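Local atomic coordinates of Cfl (PDB entry 7A9J), a protein that is a coronafacic acid ligase of the ATP-dependent AMP-binding enzyme family and probably activates carboxylic acids as adenylates, a step that can lead to amide formation. Residues Val215-Arg220 / Phe247-Lys252; Lys228-Ser233 / Gly253-Leu258; Ala452-Ser457 / Arg518-Glu523; Ile467-Gln472 / Ser499-Ile504. The protein carries 1 engineered substitution. One frame throughout, in Å; residues are numbered along the deposited sequence.

Contact 1: Val215-Arg220 / Phe247-Lys252; sequences VTINPR and FAALQK
Ile217 and Lys252 join the loop that follows helix 203-214 to the C-terminal end of helix 240-251, within the AMP-binding part of the enzyme. The link has one polar and one apolar component. Lys252, just after Gln251, reaches across to the loop, its chain bent at chi3 (76°), and gives a hydrogen bond from NZ to Ile217 O at 2.8 Å. The ammonium nitrogen approaches close to the line of that carbonyl, with a C=O...N angle of 159°, and is tilted only slightly from its plane. Lys214 O, at the end of helix 203-214, accepts a second hydrogen bond from NZ.

On the apolar side, the extended CG1-CD1 arm of Ile217 lies against the helix: CD1 is 3.8 Å from Ala248 CB and 4.0 Å from Ala249 N. The small alanines allow the arm to come close to the helix backbone. Beside this, Asn218 ND2 donates to Val215 O at 2.8 Å, with the acceptor near the amide plane. Together with a bond from ND2 to Tyr345 OH, this fixes the rotation of the amide; Asn218 OD1 stays 4.2 Å from Lys252 NZ.

Two backbone carbonyls thus receive the ammonium group, one of them at a helix C-terminus. Such surroundings would be expected to favour the charged form of Lys252.

Contact 2: Lys228-Ser233 / Gly253-Leu258; sequences KPAILS and GYSVLL
Ile231 O is approached by two groups of the neighbouring strand: Leu257 N donates a hydrogen bond at 2.8 Å, with an N-H...O angle of 170°, and Val256 CA adds a CA-H...O contact at 3.3 Å. Ser255 O has a similar pair of neighbours, Ile231 N as hydrogen-bond donor at 2.8 Å and Ala230 CA as the weaker CA-H partner. Towards the start of the ladder, Ser255 N binds Pro229 O at 3.1 Å, with a more bent N-H...O angle of 143°.

This pattern defines parallel pairing, with Ala230 beside Ser255 and Ile231 beside Val256. It closes the beta-alpha-beta unit formed by strand 230-233, helix 240-251 and strand 255-257. Gly253, with positive phi in a Schellman motif, ends the helix and turns the chain into the second strand.

Ile231 and Val256 face helix 240-251, where both touch Ala249. Ile231 CD1 also comes obliquely to the Tyr254 ring, 3.6 Å from CD2, while Pro229 CB lies above the rim of one ring face. On the Ala230 and Leu257 side, Ser255 OG sits between its own backbone N and carbonyl carbon (chi1 62°) and is brought to 3.3 Å from Ala230 CB. Where the strands diverge, a water accepts from Ser233 N and lies 2.7 Å from Leu257 O, to which it probably donates, bridging the two strands.

Contact 3: Ala452-Ser457 / Arg518-Glu523; sequences ASVVFS and RKLSNE
The Phe456 ring lies with one face against the backbone between Leu520 and Ser521, where Ser521 N stands 3.8 Å above the ring plane, displaced towards the rim. Leu520 CB comes over the same face, 4.1 Å from Phe456 CD1, and on the other flank of the ring Phe456 CD2 is 3.5 Å from Ser521 CA. A chi1 of 55° tucks the phenyl group between the backbone N and carbonyl of Phe456, and from there the ring rises to meet the helix.

Two residues earlier on the strand, Val454 CG1 touches Leu520 CD1 at 3.6 Å, the two side chains crossing at about a right angle. The polar link is at the other end: Ser521 OG donates to Ser457 O at 2.6 Å, in the carbonyl plane. Ser457 OG turns elsewhere and is bonded to Glu465.

The axes of the short segments, strand 452-457 and helix 518-522, come within 7.8 Å at an angle of 67°, so the helix lies steeply across an outermost strand of the C-terminal four-stranded sheet. Leu527 of helix 524-530 touches both Phe456 and Leu520, Ile468 of strand 464-473 flanks Phe456, and Val455, pointing away from helix 517-522, packs on helix 437-445.

Contact 4: Ile467-Gln472 / Ser499-Ile504; sequences IIALIQ and SEYIFI
Ala469 uses both its backbone polar groups across this contact: its N donates to Glu500 O at 2.9 Å, and its O accepts from Ile502 N at 2.8 Å in a nearly straight bond (N-H...O angle 172°). Ile471 continues the pattern, its N bonded to Ile502 O at 2.8 Å and its O to Ile504 N at 3.0 Å. At the start of the ladder Ile467 O takes Ser499 N, while a water joins Ile467 N to Ser499 OG. The intervening residues Ile468 and Leu470 direct their backbone bonds to Phe456 and Val454 of strand 450-460, which makes 464-473 an interior strand.

The bonds define a parallel pair in register from Ala469-Tyr501 to Ile471-Phe503. It belongs to the beta-alpha-beta unit of strand 464-473, helix 481-491 and strand 500-503 in the C-terminal domain.

Tyr501 and Phe503 share a face with Ala469 and Ile471 and pack on helix 481-491; Ala469 CB lies 3.7 Å from Tyr501 CD1, oblique to the ring. The opposite face carries Ile468, Leu470 and Ile502, with Leu470 CD1 wedged against Ile504 CG2 (3.5 Å) and Ile502 CG2 (3.6 Å). Glu500, on this face too, runs alongside Ile468 with an extended chain. Its carboxylate is satisfied outside the pair: OE1 forms a salt bridge with Arg466 and a hydrogen bond with Thr536 OG1, and OE2 is bonded to Tyr524 OH. Gln472 OE1 accepts from Ile507 N.

In the fold
All four contacts are largely buried, but they form two groups on opposite sides of the chain's centre. Contacts 1 and 2, with centres 9 Å apart, share helix 240-251 and its exit: Ala249 O probably accepts from Tyr254 N at 3.0 Å, and Ile217 packs on Ile231. Contacts 3 and 4 meet through adjacent strands 450-460 and 464-473, and contact 4 lies farthest from the chain's centre, about 32 Å between centres. Contacts 2 and 4 are parallel-strand ladders whose direct polar bonds run between backbone atoms. In contacts 1 and 3, where a helix meets a loop or strand, one side-chain donor reaches a backbone carbonyl, an ammonium in contact 1 and a hydroxyl in contact 3.

Contact 1: Val215-Arg220 / Phe247-Lys252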
loop_
_atom_site.group_PDB
_atom_site.type_symbol
_atom_site.label_atom_id
_atom_site.label_comp_id
_atom_site.label_asym_id
_atom_site.label_seq_id
_atom_site.Cartn_x
_atom_site.Cartn_y
_atom_site.Cartn_z
ATOM N N VAL A 215 0.849 -8.796 -12.277
ATOM C CA VAL A 215 1.941 -8.230 -13.114
ATOM C C VAL A 215 3.041 -7.604 -12.258
ATOM O O VAL A 215 4.165 -7.426 -12.733
ATOM C CB VAL A 215 1.355 -7.158 -14.136
ATOM C CG1 VAL A 215 2.460 -6.555 -15.051
ATOM C CG2 VAL A 215 0.304 -7.843 -14.973
ATOM N N THR A 216 2.733 -7.222 -11.019
ATOM C CA THR A 216 3.697 -6.575 -10.146
ATOM C C THR A 216 4.403 -7.532 -9.200
ATOM O O THR A 216 5.312 -7.088 -8.469
ATOM C CB THR A 216 3.048 -5.463 -9.291
ATOM O OG1 THR A 216 2.325 -6.029 -8.207
ATOM C CG2 THR A 216 2.113 -4.549 -10.154
ATOM N N ILE A 217 4.103 -8.833 -9.269
ATOM C CA ILE A 217 4.754 -9.756 -8.339
ATOM C C ILE A 217 5.689 -10.638 -9.152
ATOM O O ILE A 217 5.239 -11.632 -9.762
ATOM C CB ILE A 217 3.750 -10.632 -7.587
ATOM C CG1 ILE A 217 2.697 -9.777 -6.883
ATOM C CG2 ILE A 217 4.557 -11.578 -6.575
ATOM C CD1 ILE A 217 1.672 -10.607 -6.123
ATOM N N ASN A 218 6.979 -10.332 -9.101
ATOM C CA ASN A 218 7.959 -10.920 -10.020
ATOM C C ASN A 218 9.194 -11.313 -9.222
ATOM O O ASN A 218 10.273 -10.731 -9.371
ATOM C CB ASN A 218 8.287 -9.941 -11.167
ATOM C CG ASN A 218 7.088 -9.550 -11.930
ATOM O OD1 ASN A 218 6.486 -10.383 -12.607
ATOM N ND2 ASN A 218 6.726 -8.241 -11.887
ATOM N N PRO A 219 9.089 -12.379 -8.411
ATOM C CA PRO A 219 10.284 -12.891 -7.729
ATOM C C PRO A 219 11.294 -13.378 -8.753
ATOM O O PRO A 219 10.940 -13.817 -9.849
ATOM C CB PRO A 219 9.753 -14.083 -6.886
ATOM C CG PRO A 219 8.377 -14.406 -7.449
ATOM C CD PRO A 219 7.889 -13.225 -8.241
ATOM N N ARG A 220 12.544 -13.454 -8.335
ATOM C CA ARG A 220 13.533 -14.004 -9.250
ATOM C C ARG A 220 13.460 -15.522 -9.283
ATOM O O ARG A 220 12.871 -16.162 -8.412
ATOM C CB ARG A 220 14.946 -13.573 -8.864
ATOM C CG ARG A 220 15.155 -12.036 -8.833
ATOM C CD ARG A 220 16.628 -11.760 -8.574
ATOM N NE ARG A 220 17.045 -10.403 -8.865
ATOM C CZ ARG A 220 18.315 -10.011 -8.818
ATOM N NH1 ARG A 220 19.246 -10.899 -8.498
ATOM N NH2 ARG A 220 18.660 -8.753 -9.095
ATOM N N PHE A 247 -4.168 -12.725 -2.940
ATOM C CA PHE A 247 -4.880 -13.450 -3.965
ATOM C C PHE A 247 -3.985 -13.683 -5.177
ATOM O O PHE A 247 -3.964 -14.778 -5.752
ATOM C CB PHE A 247 -6.139 -12.715 -4.461
ATOM C CG PHE A 247 -7.223 -12.553 -3.427
ATOM C CD1 PHE A 247 -7.496 -13.563 -2.460
ATOM C CD2 PHE A 247 -8.073 -11.485 -3.508
ATOM C CE1 PHE A 247 -8.536 -13.370 -1.554
ATOM C CE2 PHE A 247 -9.100 -11.296 -2.590
ATOM C CZ PHE A 247 -9.377 -12.259 -1.643
ATOM N N ALA A 248 -3.246 -12.644 -5.581
ATOM C CA ALA A 248 -2.452 -12.765 -6.797
ATOM C C ALA A 248 -1.318 -13.753 -6.614
ATOM O O ALA A 248 -1.060 -14.548 -7.524
ATOM C CB ALA A 248 -1.875 -11.368 -7.195
ATOM N N ALA A 249 -0.651 -13.730 -5.447
ATOM C CA ALA A 249 0.447 -14.658 -5.202
ATOM C C ALA A 249 -0.052 -16.105 -5.212
ATOM O O ALA A 249 0.533 -16.965 -5.849
ATOM C CB ALA A 249 1.108 -14.420 -3.835
ATOM N N LEU A 250 -1.145 -16.367 -4.495
ATOM C CA LEU A 250 -1.700 -17.723 -4.453
ATOM C C LEU A 250 -2.126 -18.180 -5.834
ATOM O O LEU A 250 -1.830 -19.311 -6.215
ATOM C CB LEU A 250 -2.866 -17.783 -3.459
ATOM C CG LEU A 250 -2.450 -17.518 -2.008
ATOM C CD1 LEU A 250 -3.718 -17.397 -1.104
ATOM C CD2 LEU A 250 -1.569 -18.669 -1.503
ATOM N N GLN A 251 -2.744 -17.301 -6.626
ATOM C CA GLN A 251 -3.113 -17.652 -8.002
ATOM C C GLN A 251 -1.915 -17.906 -8.907
ATOM O O GLN A 251 -1.998 -18.740 -9.810
ATOM C CB GLN A 251 -3.953 -16.570 -8.642
ATOM C CG GLN A 251 -5.311 -16.591 -8.106
ATOM C CD GLN A 251 -6.162 -15.470 -8.786
ATOM O OE1 GLN A 251 -6.006 -15.156 -9.995
ATOM N NE2 GLN A 251 -6.999 -14.882 -8.012
ATOM N N LYS A 252 -0.780 -17.310 -8.616
ATOM C CA LYS A 252 0.447 -17.676 -9.337
ATOM C C LYS A 252 1.136 -18.908 -8.749
ATOM O O LYS A 252 2.184 -19.332 -9.268
ATOM C CB LYS A 252 1.390 -16.455 -9.306
ATOM C CG LYS A 252 0.826 -15.291 -10.130
ATOM C CD LYS A 252 1.782 -14.020 -10.249
ATOM C CE LYS A 252 2.864 -14.327 -11.221
ATOM N NZ LYS A 252 3.576 -13.127 -11.442
HETATM O O HOH W 1 4.272 -11.046 -13.343
#

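Contact 2: Lys228-Ser233 / Gly253-Leu258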
loop_
_atom_site.group_PDB
_atom_site.type_symbol
_atom_site.label_atom_id
_atom_site.label_comp_id
_atom_site.label_asym_id
_atom_site.label_seq_id
_atom_site.Cartn_x
_atom_site.Cartn_y
_atom_site.Cartn_z
ATOM N N LYS A 228 7.878 -22.417 -5.213
ATOM C CA LYS A 228 8.898 -22.214 -4.184
ATOM C C LYS A 228 9.034 -20.743 -3.664
ATOM O O LYS A 228 9.263 -20.615 -2.457
ATOM C CB LYS A 228 10.259 -22.723 -4.670
ATOM C CG LYS A 228 11.477 -22.010 -4.063
ATOM C CD LYS A 228 12.376 -22.956 -3.274
ATOM C CE LYS A 228 13.238 -23.793 -4.239
ATOM N NZ LYS A 228 14.713 -23.646 -4.035
ATOM N N PRO A 229 8.901 -19.692 -4.497
ATOM C CA PRO A 229 8.966 -18.322 -3.942
ATOM C C PRO A 229 7.888 -18.097 -2.914
ATOM O O PRO A 229 6.735 -18.470 -3.131
ATOM C CB PRO A 229 8.729 -17.404 -5.156
ATOM C CG PRO A 229 9.071 -18.216 -6.324
ATOM C CD PRO A 229 8.668 -19.639 -5.955
ATOM N N ALA A 230 8.283 -17.527 -1.777
ATOM C CA ALA A 230 7.354 -17.024 -0.770
ATOM C C ALA A 230 7.255 -15.502 -0.891
ATOM O O ALA A 230 8.263 -14.805 -1.009
ATOM C CB ALA A 230 7.811 -17.388 0.649
ATOM N N ILE A 231 6.036 -15.007 -0.815
ATOM C CA ILE A 231 5.687 -13.591 -1.004
ATOM C C ILE A 231 5.340 -13.054 0.362
ATOM O O ILE A 231 4.529 -13.654 1.071
ATOM C CB ILE A 231 4.496 -13.463 -1.990
ATOM C CG1 ILE A 231 4.971 -13.398 -3.441
ATOM C CG2 ILE A 231 3.555 -12.257 -1.690
ATOM C CD1 ILE A 231 6.120 -14.215 -3.789
ATOM N N LEU A 232 5.913 -11.887 0.722
ATOM C CA LEU A 232 5.616 -11.261 1.991
ATOM C C LEU A 232 5.050 -9.879 1.717
ATOM O O LEU A 232 5.629 -9.105 0.931
ATOM C CB LEU A 232 6.871 -11.120 2.851
ATOM C CG LEU A 232 6.804 -10.231 4.062
ATOM C CD1 LEU A 232 5.751 -10.776 5.026
ATOM C CD2 LEU A 232 8.236 -10.114 4.735
ATOM N N SER A 233 3.947 -9.554 2.369
ATOM C CA SER A 233 3.504 -8.150 2.367
ATOM C C SER A 233 3.556 -7.618 3.790
ATOM O O SER A 233 2.911 -8.181 4.690
ATOM C CB SER A 233 2.086 -7.993 1.797
ATOM O OG SER A 233 1.699 -6.608 1.932
ATOM N N GLY A 253 0.580 -19.491 -7.694
ATOM C CA GLY A 253 1.140 -20.680 -7.061
ATOM C C GLY A 253 2.271 -20.423 -6.091
ATOM O O GLY A 253 2.931 -21.390 -5.663
ATOM N N TYR A 254 2.493 -19.169 -5.698
ATOM C CA TYR A 254 3.493 -18.851 -4.693
ATOM C C TYR A 254 2.928 -19.061 -3.304
ATOM O O TYR A 254 1.709 -19.036 -3.109
ATOM C CB TYR A 254 3.894 -17.377 -4.835
ATOM C CG TYR A 254 4.398 -16.956 -6.204
ATOM C CD1 TYR A 254 4.988 -17.877 -7.052
ATOM C CD2 TYR A 254 4.312 -15.593 -6.603
ATOM C CE1 TYR A 254 5.466 -17.483 -8.309
ATOM C CE2 TYR A 254 4.764 -15.182 -7.870
ATOM C CZ TYR A 254 5.366 -16.140 -8.687
ATOM O OH TYR A 254 5.839 -15.788 -9.933
ATOM N N SER A 255 3.811 -19.289 -2.320
ATOM C CA SER A 255 3.321 -19.266 -0.955
ATOM C C SER A 255 3.325 -17.832 -0.464
ATOM O O SER A 255 4.012 -16.968 -1.010
ATOM C CB SER A 255 4.143 -20.136 -0.000
ATOM O OG SER A 255 5.471 -19.655 0.067
ATOM N N VAL A 256 2.537 -17.583 0.572
ATOM C CA VAL A 256 2.450 -16.269 1.195
ATOM C C VAL A 256 2.940 -16.419 2.629
ATOM O O VAL A 256 2.487 -17.306 3.371
ATOM C CB VAL A 256 1.012 -15.717 1.167
ATOM C CG1 VAL A 256 0.892 -14.404 2.001
ATOM C CG2 VAL A 256 0.535 -15.522 -0.278
ATOM N N LEU A 257 3.853 -15.554 3.018
ATOM C CA LEU A 257 4.389 -15.495 4.375
ATOM C C LEU A 257 3.620 -14.458 5.150
ATOM O O LEU A 257 3.560 -13.302 4.717
ATOM C CB LEU A 257 5.875 -15.129 4.352
ATOM C CG LEU A 257 6.516 -14.833 5.718
ATOM C CD1 LEU A 257 6.574 -16.106 6.628
ATOM C CD2 LEU A 257 7.966 -14.272 5.432
ATOM N N LEU A 258 3.013 -14.869 6.273
ATOM C CA LEU A 258 2.308 -13.952 7.156
ATOM C C LEU A 258 3.096 -13.685 8.429
ATOM O O LEU A 258 3.524 -14.608 9.121
ATOM C CB LEU A 258 0.922 -14.487 7.528
ATOM C CG LEU A 258 -0.032 -14.591 6.337
ATOM C CD1 LEU A 258 -1.412 -15.080 6.902
ATOM C CD2 LEU A 258 -0.246 -13.255 5.618
HETATM O O HOH W 2 2.154 -11.210 3.769
#

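Contact 3: Ala452-Ser457 / Arg518-Glu523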
loop_
_atom_site.group_PDB
_atom_site.type_symbol
_atom_site.label_atom_id
_atom_site.label_comp_id
_atom_site.label_asym_id
_atom_site.label_seq_id
_atom_site.Cartn_x
_atom_site.Cartn_y
_atom_site.Cartn_z
ATOM N N ALA A 452 20.598 15.166 2.873
ATOM C CA ALA A 452 19.170 15.247 2.649
ATOM C C ALA A 452 18.851 16.699 2.362
ATOM O O ALA A 452 19.655 17.598 2.625
ATOM C CB ALA A 452 18.365 14.746 3.846
ATOM N N SER A 453 17.672 16.915 1.812
ATOM C CA SER A 453 17.310 18.259 1.414
ATOM C C SER A 453 15.806 18.311 1.236
ATOM O O SER A 453 15.186 17.312 0.860
ATOM C CB SER A 453 18.030 18.650 0.118
ATOM O OG SER A 453 17.489 19.865 -0.354
ATOM N N VAL A 454 15.214 19.465 1.534
ATOM C CA VAL A 454 13.815 19.733 1.226
ATOM C C VAL A 454 13.757 21.133 0.605
ATOM O O VAL A 454 14.365 22.075 1.139
ATOM C CB VAL A 454 12.913 19.678 2.477
ATOM C CG1 VAL A 454 11.487 20.042 2.115
ATOM C CG2 VAL A 454 12.901 18.275 3.113
ATOM N N VAL A 455 13.038 21.271 -0.522
ATOM C CA VAL A 455 12.929 22.549 -1.242
ATOM C C VAL A 455 11.485 23.037 -1.160
ATOM O O VAL A 455 10.551 22.248 -1.295
ATOM C CB VAL A 455 13.399 22.405 -2.706
ATOM C CG1 VAL A 455 13.090 23.670 -3.540
ATOM C CG2 VAL A 455 14.878 22.076 -2.771
ATOM N N PHE A 456 11.295 24.338 -0.899
ATOM C CA PHE A 456 9.958 24.906 -0.809
ATOM C C PHE A 456 10.063 26.388 -1.169
ATOM O O PHE A 456 11.151 26.911 -1.413
ATOM C CB PHE A 456 9.353 24.790 0.594
ATOM C CG PHE A 456 10.232 25.387 1.715
ATOM C CD1 PHE A 456 11.201 24.613 2.331
ATOM C CD2 PHE A 456 10.051 26.728 2.175
ATOM C CE1 PHE A 456 12.000 25.121 3.335
ATOM C CE2 PHE A 456 10.854 27.238 3.241
ATOM C CZ PHE A 456 11.820 26.447 3.800
ATOM N N SER A 457 8.931 27.052 -1.236
ATOM C CA SER A 457 9.008 28.482 -1.491
ATOM C C SER A 457 8.350 29.272 -0.373
ATOM O O SER A 457 7.560 28.742 0.415
ATOM C CB SER A 457 8.363 28.857 -2.853
ATOM O OG SER A 457 6.945 28.696 -2.781
ATOM N N ARG A 518 4.565 22.638 2.680
ATOM C CA ARG A 518 3.698 23.724 3.128
ATOM C C ARG A 518 3.979 24.107 4.578
ATOM O O ARG A 518 4.070 25.297 4.920
ATOM C CB ARG A 518 2.230 23.313 2.972
ATOM C CG ARG A 518 1.294 24.454 3.244
ATOM C CD ARG A 518 -0.099 24.068 3.712
ATOM N NE ARG A 518 -0.750 25.292 4.181
ATOM C CZ ARG A 518 -1.170 25.509 5.426
ATOM N NH1 ARG A 518 -1.060 24.551 6.344
ATOM N NH2 ARG A 518 -1.721 26.682 5.738
ATOM N N LYS A 519 4.058 23.119 5.463
ATOM C CA LYS A 519 4.342 23.451 6.851
ATOM C C LYS A 519 5.766 23.969 7.025
ATOM O O LYS A 519 6.004 24.861 7.854
ATOM C CB LYS A 519 4.070 22.235 7.733
ATOM C CG LYS A 519 2.574 21.869 7.722
ATOM C CD LYS A 519 2.266 20.564 8.453
ATOM C CE LYS A 519 1.160 19.778 7.735
ATOM N NZ LYS A 519 1.049 18.383 8.238
ATOM N N LEU A 520 6.719 23.466 6.241
ATOM C CA LEU A 520 8.063 24.024 6.330
ATOM C C LEU A 520 8.093 25.472 5.875
ATOM O O LEU A 520 8.752 26.303 6.515
ATOM C CB LEU A 520 9.042 23.180 5.534
ATOM C CG LEU A 520 9.395 21.897 6.262
ATOM C CD1 LEU A 520 10.133 20.928 5.343
ATOM C CD2 LEU A 520 10.224 22.219 7.498
ATOM N N SER A 521 7.384 25.808 4.779
ATOM C CA SER A 521 7.296 27.201 4.357
ATOM C C SER A 521 6.754 28.056 5.480
ATOM O O SER A 521 7.180 29.209 5.671
ATOM C CB SER A 521 6.394 27.360 3.124
ATOM O OG SER A 521 6.325 28.748 2.731
ATOM N N ASN A 522 5.779 27.509 6.212
ATOM C CA ASN A 522 5.133 28.259 7.282
ATOM C C ASN A 522 6.068 28.478 8.452
ATOM O O ASN A 522 5.907 29.475 9.166
ATOM C CB ASN A 522 3.871 27.524 7.756
ATOM C CG ASN A 522 2.684 27.752 6.831
ATOM O OD1 ASN A 522 2.640 28.740 6.108
ATOM N ND2 ASN A 522 1.712 26.835 6.852
ATOM N N GLU A 523 7.114 27.646 8.571
ATOM C CA GLU A 523 8.095 27.736 9.646
ATOM C C GLU A 523 9.436 28.280 9.187
ATOM O O GLU A 523 10.456 28.078 9.873
ATOM C CB GLU A 523 8.280 26.338 10.257
ATOM C CG GLU A 523 6.964 25.724 10.648
ATOM C CD GLU A 523 6.298 26.505 11.761
ATOM O OE1 GLU A 523 5.057 26.679 11.729
ATOM O OE2 GLU A 523 7.032 26.965 12.665
#

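Contact 4: Ile467-Gln472 / Ser499-Ile504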
loop_
_atom_site.group_PDB
_atom_site.type_symbol
_atom_site.label_atom_id
_atom_site.label_comp_id
_atom_site.label_asym_id
_atom_site.label_seq_id
_atom_site.Cartn_x
_atom_site.Cartn_y
_atom_site.Cartn_z
ATOM N N ILE A 467 12.590 30.603 -3.853
ATOM C CA ILE A 467 12.882 29.198 -3.549
ATOM C C ILE A 467 13.897 29.089 -2.431
ATOM O O ILE A 467 14.976 29.687 -2.491
ATOM C CB ILE A 467 13.383 28.471 -4.807
ATOM C CG1 ILE A 467 12.266 28.488 -5.853
ATOM C CG2 ILE A 467 13.841 27.008 -4.469
ATOM C CD1 ILE A 467 12.708 27.884 -7.180
ATOM N N ILE A 468 13.554 28.306 -1.410
ATOM C CA ILE A 468 14.438 28.042 -0.281
ATOM C C ILE A 468 14.838 26.571 -0.323
ATOM O O ILE A 468 13.986 25.697 -0.559
ATOM C CB ILE A 468 13.716 28.360 1.042
ATOM C CG1 ILE A 468 13.016 29.735 0.969
ATOM C CG2 ILE A 468 14.673 28.162 2.228
ATOM C CD1 ILE A 468 13.928 30.955 0.703
ATOM N N ALA A 469 16.103 26.280 -0.051
ATOM C CA ALA A 469 16.526 24.882 0.080
ATOM C C ALA A 469 16.969 24.626 1.510
ATOM O O ALA A 469 17.897 25.284 2.006
ATOM C CB ALA A 469 17.674 24.558 -0.886
ATOM N N LEU A 470 16.329 23.667 2.161
ATOM C CA LEU A 470 16.852 23.128 3.405
ATOM C C LEU A 470 17.874 22.048 3.078
ATOM O O LEU A 470 17.566 21.097 2.355
ATOM C CB LEU A 470 15.684 22.605 4.240
ATOM C CG LEU A 470 15.722 22.418 5.750
ATOM C CD1 LEU A 470 16.368 23.623 6.393
ATOM C CD2 LEU A 470 14.270 22.287 6.228
ATOM N N ILE A 471 19.099 22.207 3.571
ATOM C CA ILE A 471 20.228 21.340 3.222
ATOM C C ILE A 471 20.721 20.653 4.490
ATOM O O ILE A 471 21.123 21.329 5.446
ATOM C CB ILE A 471 21.388 22.132 2.594
ATOM C CG1 ILE A 471 20.942 22.907 1.352
ATOM C CG2 ILE A 471 22.582 21.199 2.294
ATOM C CD1 ILE A 471 20.605 22.039 0.188
ATOM N N GLN A 472 20.756 19.320 4.479
ATOM C CA GLN A 472 21.308 18.569 5.606
ATOM C C GLN A 472 22.657 18.007 5.205
ATOM O O GLN A 472 22.709 17.077 4.383
ATOM C CB GLN A 472 20.369 17.446 6.048
ATOM C CG GLN A 472 20.946 16.538 7.135
ATOM C CD GLN A 472 19.962 15.458 7.557
ATOM O OE1 GLN A 472 18.806 15.744 7.911
ATOM N NE2 GLN A 472 20.410 14.211 7.511
ATOM N N SER A 499 17.070 30.410 -4.132
ATOM C CA SER A 499 17.607 31.716 -3.779
ATOM C C SER A 499 18.359 31.723 -2.453
ATOM O O SER A 499 19.069 32.697 -2.159
ATOM C CB SER A 499 16.460 32.717 -3.711
ATOM O OG SER A 499 15.964 32.996 -5.004
ATOM N N GLU A 500 18.251 30.667 -1.660
ATOM C CA GLU A 500 18.744 30.677 -0.297
ATOM C C GLU A 500 18.908 29.249 0.190
ATOM O O GLU A 500 18.140 28.370 -0.185
ATOM C CB GLU A 500 17.764 31.414 0.585
ATOM C CG GLU A 500 18.130 31.529 2.012
ATOM C CD GLU A 500 17.160 32.475 2.693
ATOM O OE1 GLU A 500 17.095 33.656 2.287
ATOM O OE2 GLU A 500 16.421 32.022 3.576
ATOM N N TYR A 501 19.914 29.041 1.028
ATOM C CA TYR A 501 20.252 27.740 1.592
ATOM C C TYR A 501 20.163 27.831 3.112
ATOM O O TYR A 501 20.732 28.750 3.715
ATOM C CB TYR A 501 21.674 27.340 1.134
ATOM C CG TYR A 501 21.745 27.152 -0.353
ATOM C CD1 TYR A 501 21.095 26.080 -0.941
ATOM C CD2 TYR A 501 22.426 28.036 -1.177
ATOM C CE1 TYR A 501 21.122 25.869 -2.289
ATOM C CE2 TYR A 501 22.472 27.822 -2.569
ATOM C CZ TYR A 501 21.796 26.728 -3.103
ATOM O OH TYR A 501 21.762 26.455 -4.450
ATOM N N ILE A 502 19.427 26.906 3.725
ATOM C CA ILE A 502 19.349 26.803 5.175
ATOM C C ILE A 502 20.011 25.490 5.568
ATOM O O ILE A 502 19.488 24.411 5.276
ATOM C CB ILE A 502 17.903 26.878 5.677
ATOM C CG1 ILE A 502 17.274 28.223 5.277
ATOM C CG2 ILE A 502 17.859 26.763 7.214
ATOM C CD1 ILE A 502 15.810 28.388 5.670
ATOM N N PHE A 503 21.173 25.568 6.202
ATOM C CA PHE A 503 21.882 24.367 6.624
ATOM C C PHE A 503 21.375 23.975 8.001
ATOM O O PHE A 503 21.435 24.776 8.941
ATOM C CB PHE A 503 23.398 24.579 6.658
ATOM C CG PHE A 503 23.999 24.845 5.315
ATOM C CD1 PHE A 503 23.949 26.119 4.761
ATOM C CD2 PHE A 503 24.600 23.830 4.597
ATOM C CE1 PHE A 503 24.491 26.371 3.513
ATOM C CE2 PHE A 503 25.155 24.077 3.355
ATOM C CZ PHE A 503 25.099 25.353 2.811
ATOM N N ILE A 504 20.900 22.741 8.122
ATOM C CA ILE A 504 20.436 22.191 9.387
ATOM C C ILE A 504 20.809 20.713 9.391
ATOM O O ILE A 504 20.643 20.029 8.377
ATOM C CB ILE A 504 18.918 22.416 9.568
ATOM C CG1 ILE A 504 18.498 22.161 11.010
ATOM C CG2 ILE A 504 18.112 21.556 8.624
ATOM C CD1 ILE A 504 17.049 22.497 11.277
HETATM O O HOH W 3 13.752 31.898 -6.172
#